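Local structure of uncharacterized HDOD domain protein (Geobacter sulfurreducens, 3HC1) at residues Glu156-Ile159 and Asn160-Gly164. The protein is of unknown function but binds two iron ions in an HD-type site and is probably a metal-dependent phosphohydrolase. Numbering follows the deposited sequence.
Sequences EVFI and NFFRG
Four i to i+4 backbone hydrogen bonds tie Glu-156 through Ile-159 to the four residues that follow, carrying helix 154-162 of the all-helical HDOD domain to its C-terminal end. The shortest runs 2.8 Å from Phe-162 N to Phe-158 O. In the last, Arg-163 N sits 2.9 Å from Ile-159 O but above the carbonyl plane, as the chain turns out of helical shape at Arg-163, which is also the N-cap residue of helix 164-177. At the other end, the side chain of Glu-156 lies beside His-193, a ligand of one iron, so this helix leads away from the di-iron site. The buried Asn-160 side chain points away from 156-159, and its OD1 accepts a hydrogen bond from Leu-114 N.

Phe-158 and Phe-162 make a close side-chain contact. Phe-158 has CG anti to the backbone N (chi1 175°), which sets CG beside the carbonyl carbon and brings the ring under Phe-162 CB, 4.1 Å from the ring centroid, in a CH-pi contact. The two rings are nearly parallel, at 12°, yet slid so far apart that they barely overlap. The Phe-158 side chain also touches Val-23, Pro-27 and, on helix 193-203, Val-196, while Arg-163 runs alongside and makes a cation-pi contact with Phe-19. A leucine at Phe-158 would probably leave Phe-162 CB without its CH-pi partner and thin the contact with Val-23, Pro-27 and Val-196. Val-157 CG1 lies beside the Phe-161 ring, 3.8 Å from Phe-161 CD2. Phe-158 O meets the edge of the Phe-162 ring in its plane, 3.4 Å from Phe-162 CD2.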
loop_
_atom_site.group_PDB
_atom_site.type_symbol
_atom_site.label_atom_id
_atom_site.label_comp_id
_atom_site.label_asym_id
_atom_site.label_seq_id
_atom_site.Cartn_x
_atom_site.Cartn_y
_atom_site.Cartn_z
ATOM N N GLU A 156 1.967 4.954 -9.479
ATOM C CA GLU A 156 2.707 6.236 -9.345
ATOM C C GLU A 156 4.184 5.954 -9.328
ATOM O O GLU A 156 4.965 6.746 -9.838
ATOM C CB GLU A 156 2.376 7.012 -8.057
ATOM C CG GLU A 156 1.007 7.512 -7.899
ATOM C CD GLU A 156 0.698 8.726 -8.769
ATOM O OE1 GLU A 156 0.932 8.647 -9.977
ATOM O OE2 GLU A 156 0.215 9.739 -8.227
ATOM N N VAL A 157 4.575 4.815 -8.759
ATOM C CA VAL A 157 5.942 4.397 -8.794
ATOM C C VAL A 157 6.352 4.188 -10.229
ATOM O O VAL A 157 7.387 4.661 -10.665
ATOM C CB VAL A 157 6.218 3.108 -7.962
ATOM C CG1 VAL A 157 7.651 2.623 -8.206
ATOM C CG2 VAL A 157 6.029 3.422 -6.493
ATOM N N PHE A 158 5.504 3.515 -10.988
ATOM C CA PHE A 158 5.789 3.312 -12.393
ATOM C C PHE A 158 5.910 4.596 -13.175
ATOM O O PHE A 158 6.850 4.756 -13.934
ATOM C CB PHE A 158 4.698 2.453 -13.041
ATOM C CG PHE A 158 4.879 2.306 -14.506
ATOM C CD1 PHE A 158 5.760 1.367 -14.993
ATOM C CD2 PHE A 158 4.227 3.151 -15.395
ATOM C CE1 PHE A 158 5.948 1.240 -16.351
ATOM C CE2 PHE A 158 4.428 3.015 -16.743
ATOM C CZ PHE A 158 5.291 2.070 -17.208
ATOM N N ILE A 159 4.925 5.493 -13.051
ATOM C CA ILE A 159 4.941 6.703 -13.838
ATOM C C ILE A 159 6.168 7.563 -13.439
ATOM O O ILE A 159 6.812 8.163 -14.317
ATOM C CB ILE A 159 3.654 7.511 -13.670
ATOM C CG1 ILE A 159 2.438 6.686 -14.132
ATOM C CG2 ILE A 159 3.693 8.848 -14.400
ATOM C CD1 ILE A 159 1.148 7.383 -13.824
ATOM N N ASN A 160 6.431 7.629 -12.125
ATOM C CA ASN A 160 7.520 8.461 -11.550
ATOM C C ASN A 160 8.884 8.011 -12.080
ATOM O O ASN A 160 9.695 8.833 -12.492
ATOM C CB ASN A 160 7.497 8.432 -10.011
ATOM C CG ASN A 160 8.518 9.406 -9.386
ATOM O OD1 ASN A 160 8.677 10.564 -9.833
ATOM N ND2 ASN A 160 9.199 8.947 -8.368
ATOM N N PHE A 161 9.110 6.706 -12.104
ATOM C CA PHE A 161 10.430 6.157 -12.441
ATOM C C PHE A 161 10.564 5.898 -13.948
ATOM O O PHE A 161 11.672 5.942 -14.491
ATOM C CB PHE A 161 10.720 4.854 -11.702
ATOM C CG PHE A 161 11.083 4.995 -10.244
ATOM C CD1 PHE A 161 11.510 6.218 -9.686
ATOM C CD2 PHE A 161 11.060 3.855 -9.434
ATOM C CE1 PHE A 161 11.872 6.300 -8.384
ATOM C CE2 PHE A 161 11.437 3.935 -8.097
ATOM C CZ PHE A 161 11.844 5.164 -7.579
ATOM N N PHE A 162 9.442 5.602 -14.613
ATOM C CA PHE A 162 9.508 5.090 -15.976
ATOM C C PHE A 162 8.960 6.001 -17.019
ATOM O O PHE A 162 9.256 5.808 -18.185
ATOM C CB PHE A 162 8.882 3.697 -16.066
ATOM C CG PHE A 162 9.644 2.683 -15.304
ATOM C CD1 PHE A 162 10.680 1.982 -15.914
ATOM C CD2 PHE A 162 9.405 2.494 -13.971
ATOM C CE1 PHE A 162 11.427 1.062 -15.198
ATOM C CE2 PHE A 162 10.156 1.578 -13.231
ATOM C CZ PHE A 162 11.169 0.857 -13.856
ATOM N N ARG A 163 8.141 6.950 -16.622
ATOM C CA ARG A 163 7.649 7.995 -17.498
ATOM C C ARG A 163 7.853 9.337 -16.788
ATOM O O ARG A 163 6.973 10.169 -16.789
ATOM C CB ARG A 163 6.152 7.796 -17.835
ATOM C CG ARG A 163 5.819 6.494 -18.549
ATOM C CD ARG A 163 6.483 6.381 -19.881
ATOM N NE ARG A 163 6.022 7.358 -20.843
ATOM C CZ ARG A 163 5.146 7.134 -21.828
ATOM N NH1 ARG A 163 4.582 5.936 -22.013
ATOM N NH2 ARG A 163 4.829 8.135 -22.655
ATOM N N GLY A 164 9.024 9.523 -16.186
ATOM C CA GLY A 164 9.282 10.700 -15.350
ATOM C C GLY A 164 9.179 12.014 -16.092
ATOM O O GLY A 164 8.557 12.994 -15.612
#